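Local structure of transaminase (5G0A) at residues Gln69-Ala74 / Leu345-Glu350; Leu305-Val310 / Ala339-Asn344. The protein probably catalyses the S-selective transfer of amino groups between amines or amino acids and carbonyl acceptors, with pyridoxal-5'-phosphate as its cofactor. One frame throughout, in Å; residues are numbered along the deposited sequence.

Contact 1. Residues Gln69-Ala74 / Leu345-Glu350; sequences QKVNAA and LEVMME. Unlike the reference sequence in segment 69-74: Gln69 (reference Pro).
The aliphatic stem of Lys70 crosses Val347 at a slant, touching CG2, and its ammonium group reaches on to Glu350, so that Lys70 supplies the ionic part of the contact and most of the apolar part. The stem starts with CG anti to its own carbonyl carbon (chi1 -66°) and runs extended from there. Its CB rests 3.8 Å from CG2 of Val347, and Lys70 CD passes the same methyl at 4.1 Å. Val347 offers this branch alone, and Val71 approaches it more loosely, with CG2 to CG2 at 4.4 Å. These contacts join the start of helix 69-78 to the last turns of helix 335-350 within the class-III aminotransferase fold. The two short segments run nearly antiparallel at 149°, their axes 10.1 Å apart, a separation bridged by the lysine stem and one methyl each of Val71 and Val347, an example of a lysine whose stem packs at a helix pair while its charged end reaches an acid at the margin. There Lys70 NZ donates to Glu350 OE2 over 2.8 Å, completing a salt bridge. The ammonium group comes to the anti side of that oxygen and stands 31° out of the carboxylate plane. Glu351 is a second, stronger salt-bridge partner of NZ, which thus faces two consecutive acids that would be expected to balance its charge. Phe353 of helix 353-374 also packs on buried Val347.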
loop_
_atom_site.group_PDB
_atom_site.type_symbol
_atom_site.label_atom_id
_atom_site.label_comp_id
_atom_site.label_asym_id
_atom_site.label_seq_id
_atom_site.Cartn_x
_atom_site.Cartn_y
_atom_site.Cartn_z
ATOM N N GLN B 69 10.580 -43.774 16.476
ATOM C CA GLN B 69 10.034 -44.311 17.717
ATOM C C GLN B 69 10.397 -43.511 18.948
ATOM O O GLN B 69 9.562 -43.363 19.847
ATOM C CB GLN B 69 10.443 -45.782 17.873
ATOM C CG GLN B 69 9.868 -46.617 16.739
ATOM C CD GLN B 69 8.361 -46.458 16.614
ATOM O OE1 GLN B 69 7.853 -45.952 15.605
ATOM N NE2 GLN B 69 7.636 -46.848 17.666
ATOM N N LYS B 70 11.621 -42.983 19.001
ATOM C CA LYS B 70 12.031 -42.216 20.160
ATOM C C LYS B 70 11.254 -40.885 20.270
ATOM O O LYS B 70 10.869 -40.465 21.371
ATOM C CB LYS B 70 13.544 -41.964 20.140
ATOM C CG LYS B 70 14.401 -43.214 20.280
ATOM C CD LYS B 70 15.877 -42.844 20.273
ATOM C CE LYS B 70 16.769 -44.019 20.652
ATOM N NZ LYS B 70 18.124 -43.809 20.063
ATOM N N VAL B 71 11.070 -40.215 19.131
ATOM C CA VAL B 71 10.282 -38.978 19.116
ATOM C C VAL B 71 8.843 -39.248 19.498
ATOM O O VAL B 71 8.285 -38.575 20.355
ATOM C CB VAL B 71 10.355 -38.247 17.759
ATOM C CG1 VAL B 71 9.368 -37.083 17.716
ATOM C CG2 VAL B 71 11.773 -37.726 17.557
ATOM N N ASN B 72 8.257 -40.265 18.893
ATOM C CA ASN B 72 6.866 -40.559 19.196
ATOM C C ASN B 72 6.648 -40.983 20.653
ATOM O O ASN B 72 5.657 -40.579 21.273
ATOM C CB ASN B 72 6.293 -41.538 18.165
ATOM C CG ASN B 72 6.006 -40.863 16.828
ATOM O OD1 ASN B 72 6.472 -39.741 16.570
ATOM N ND2 ASN B 72 5.209 -41.517 15.989
ATOM N N ALA B 73 7.583 -41.768 21.204
ATOM C CA ALA B 73 7.538 -42.082 22.644
ATOM C C ALA B 73 7.613 -40.813 23.497
ATOM O O ALA B 73 6.895 -40.684 24.505
ATOM C CB ALA B 73 8.636 -43.063 23.036
ATOM N N ALA B 74 8.472 -39.872 23.090
ATOM C CA ALA B 74 8.606 -38.618 23.812
ATOM C C ALA B 74 7.295 -37.814 23.773
ATOM O O ALA B 74 6.915 -37.218 24.755
ATOM C CB ALA B 74 9.756 -37.794 23.255
ATOM N N LEU B 345 15.527 -32.983 18.240
ATOM C CA LEU B 345 16.878 -32.425 18.311
ATOM C C LEU B 345 17.811 -33.343 19.119
ATOM O O LEU B 345 18.999 -33.480 18.793
ATOM C CB LEU B 345 16.845 -31.016 18.916
ATOM C CG LEU B 345 16.077 -29.997 18.046
ATOM C CD1 LEU B 345 16.119 -28.591 18.639
ATOM C CD2 LEU B 345 16.612 -30.015 16.619
ATOM N N GLU B 346 17.266 -33.957 20.164
ATOM C CA GLU B 346 18.087 -34.848 21.020
ATOM C C GLU B 346 18.514 -36.071 20.236
ATOM O O GLU B 346 19.671 -36.483 20.324
ATOM C CB GLU B 346 17.331 -35.231 22.291
ATOM C CG GLU B 346 17.369 -34.103 23.316
ATOM C CD GLU B 346 16.328 -34.255 24.395
ATOM O OE1 GLU B 346 15.479 -35.161 24.289
ATOM O OE2 GLU B 346 16.355 -33.451 25.342
ATOM N N VAL B 347 17.586 -36.637 19.458
ATOM C CA VAL B 347 17.894 -37.791 18.600
ATOM C C VAL B 347 18.903 -37.430 17.505
ATOM O O VAL B 347 19.873 -38.160 17.261
ATOM C CB VAL B 347 16.614 -38.423 17.978
ATOM C CG1 VAL B 347 16.991 -39.550 17.013
ATOM C CG2 VAL B 347 15.682 -38.951 19.064
ATOM N N MET B 348 18.654 -36.302 16.834
ATOM C CA MET B 348 19.562 -35.773 15.834
ATOM C C MET B 348 20.991 -35.628 16.390
ATOM O O MET B 348 21.945 -36.013 15.733
ATOM C CB MET B 348 19.015 -34.430 15.339
ATOM C CG MET B 348 19.081 -34.272 13.845
ATOM S SD MET B 348 18.317 -32.722 13.350
ATOM C CE MET B 348 16.778 -33.321 12.621
ATOM N N MET B 349 21.137 -35.095 17.599
ATOM C CA MET B 349 22.452 -34.919 18.215
ATOM C C MET B 349 23.086 -36.255 18.631
ATOM O O MET B 349 24.260 -36.525 18.326
ATOM C CB MET B 349 22.369 -33.986 19.430
ATOM C CG MET B 349 22.122 -32.516 19.087
ATOM S SD MET B 349 22.144 -31.447 20.543
ATOM C CE MET B 349 20.727 -32.091 21.431
ATOM N N GLU B 350 22.306 -37.080 19.325
ATOM C CA GLU B 350 22.821 -38.324 19.916
ATOM C C GLU B 350 23.243 -39.343 18.854
ATOM O O GLU B 350 24.198 -40.111 19.068
ATOM C CB GLU B 350 21.793 -38.932 20.879
ATOM C CG GLU B 350 20.936 -40.034 20.278
ATOM C CD GLU B 350 19.660 -40.323 21.048
ATOM O OE1 GLU B 350 19.460 -39.753 22.141
ATOM O OE2 GLU B 350 18.849 -41.129 20.539
#

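Contact 2. Residues Leu305-Val310 / Ala339-Asn344; sequences LPAGAV and AAVCAN
Ala307 and Val341 make the tight end of this contact: the alanine CB sits 3.7 Å from CG2 of the valine, the branch that stands anti to the carbonyl carbon. Leu300 touches both residues, adding to the packing here. The second pairing is slightly looser, Leu305 CD1 meeting Ala340 CB at 4.0 Å, although here the backbones come nearer, with CA of Leu305 6.5 Å from CA of Ala340. The small side chain of Ala340 is consistent with this close approach. The segment leads into strand 308-313, the antiparallel member of the seven-stranded central sheet of the fold-type I transaminases, where it lies between strands 112-118 and 293-296. From Gly308 onward the chain leaves helix 335-350 for its sheet neighbours: Gly308 is joined by backbone hydrogen bonding to Val118 and Ala309 to Met296, on the two neighbouring strands, and Val310 ends far from the helix. The looser Leu305 side is no solvent edge, for the residue is buried and packs against Leu305 of the second subunit, with Ile75 of helix 69-78 also touching it.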
loop_
_atom_site.group_PDB
_atom_site.type_symbol
_atom_site.label_atom_id
_atom_site.label_comp_id
_atom_site.label_asym_id
_atom_site.label_seq_id
_atom_site.Cartn_x
_atom_site.Cartn_y
_atom_site.Cartn_z
ATOM N N LEU B 305 5.346 -32.856 14.823
ATOM C CA LEU B 305 4.202 -31.984 15.125
ATOM C C LEU B 305 4.484 -30.575 14.602
ATOM O O LEU B 305 5.657 -30.239 14.381
ATOM C CB LEU B 305 3.921 -31.922 16.628
ATOM C CG LEU B 305 3.401 -33.215 17.293
ATOM C CD1 LEU B 305 3.417 -33.023 18.817
ATOM C CD2 LEU B 305 1.986 -33.512 16.809
ATOM N N PRO B 306 3.437 -29.756 14.420
ATOM C CA PRO B 306 3.690 -28.388 13.883
ATOM C C PRO B 306 4.501 -27.510 14.844
ATOM O O PRO B 306 4.111 -27.336 16.011
ATOM C CB PRO B 306 2.286 -27.815 13.667
ATOM C CG PRO B 306 1.377 -29.017 13.579
ATOM C CD PRO B 306 1.986 -30.052 14.510
ATOM N N ALA B 307 5.665 -27.039 14.371
ATOM C CA ALA B 307 6.474 -26.085 15.091
ATOM C C ALA B 307 7.271 -25.232 14.103
ATOM O O ALA B 307 7.681 -25.710 13.036
ATOM C CB ALA B 307 7.458 -26.804 16.010
ATOM N N GLY B 308 7.479 -23.967 14.492
ATOM C CA GLY B 308 8.377 -23.074 13.772
ATOM C C GLY B 308 9.089 -22.243 14.823
ATOM O O GLY B 308 8.745 -22.294 16.014
ATOM N N ALA B 309 10.108 -21.489 14.415
ATOM C CA ALA B 309 10.788 -20.651 15.387
ATOM C C ALA B 309 11.553 -19.559 14.692
ATOM O O ALA B 309 12.012 -19.737 13.558
ATOM C CB ALA B 309 11.782 -21.470 16.213
ATOM N N VAL B 310 11.783 -18.490 15.444
ATOM C CA VAL B 310 12.733 -17.474 14.998
ATOM C C VAL B 310 13.811 -17.328 16.062
ATOM O O VAL B 310 13.521 -17.364 17.258
ATOM C CB VAL B 310 11.995 -16.131 14.671
ATOM C CG1 VAL B 310 11.265 -15.597 15.899
ATOM C CG2 VAL B 310 13.001 -15.098 14.160
ATOM N N ALA B 339 7.768 -30.598 23.217
ATOM C CA ALA B 339 8.289 -31.946 23.548
ATOM C C ALA B 339 8.829 -32.668 22.311
ATOM O O ALA B 339 9.885 -33.314 22.375
ATOM C CB ALA B 339 7.215 -32.766 24.264
ATOM N N ALA B 340 8.093 -32.585 21.192
ATOM C CA ALA B 340 8.517 -33.111 19.904
ATOM C C ALA B 340 9.822 -32.482 19.414
ATOM O O ALA B 340 10.742 -33.201 18.988
ATOM C CB ALA B 340 7.406 -32.948 18.864
ATOM N N VAL B 341 9.909 -31.145 19.461
ATOM C CA VAL B 341 11.148 -30.468 19.069
ATOM C C VAL B 341 12.338 -30.972 19.896
ATOM O O VAL B 341 13.393 -31.312 19.345
ATOM C CB VAL B 341 11.019 -28.927 19.185
ATOM C CG1 VAL B 341 12.364 -28.252 18.923
ATOM C CG2 VAL B 341 10.003 -28.439 18.166
ATOM N N CYS B 342 12.163 -30.996 21.212
ATOM C CA CYS B 342 13.227 -31.454 22.113
ATOM C C CYS B 342 13.700 -32.842 21.746
ATOM O O CYS B 342 14.902 -33.067 21.605
ATOM C CB CYS B 342 12.778 -31.455 23.578
ATOM S SG CYS B 342 12.632 -29.859 24.368
ATOM N N ALA B 343 12.763 -33.762 21.556
ATOM C CA ALA B 343 13.132 -35.143 21.240
ATOM C C ALA B 343 13.764 -35.253 19.854
ATOM O O ALA B 343 14.738 -35.966 19.666
ATOM C CB ALA B 343 11.932 -36.065 21.366
ATOM N N ASN B 344 13.222 -34.527 18.875
ATOM C CA ASN B 344 13.795 -34.543 17.534
ATOM C C ASN B 344 15.265 -34.096 17.555
ATOM O O ASN B 344 16.144 -34.756 16.988
ATOM C CB ASN B 344 12.973 -33.611 16.633
ATOM C CG ASN B 344 13.564 -33.455 15.265
ATOM O OD1 ASN B 344 13.641 -34.402 14.497
ATOM N ND2 ASN B 344 13.926 -32.222 14.924
#

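Helix 335-350 serves both contacts, meeting segment 305-310 through its middle turns and helix 69-78 through its end; the contact centres lie about 11 Å apart. Contact 2 is nested in sequence inside the loop that contact 1 closes. They also touch directly: Ala74 CB packs 3.4 Å from Ala343 CB, and Val71 CG2 lies 3.8 Å from Asn344 N. On the contact 2 side, the side chain of Ala307 is about 9 Å from a bound pyridoxal-5'-phosphate. Asn344 hydrogen-bonds through ND2 to the carbonyl of Gly299, the residue following Lys298 of the cofactor pocket, which links the shared helix to the chain next to that lysine and is consistent with a second-shell position.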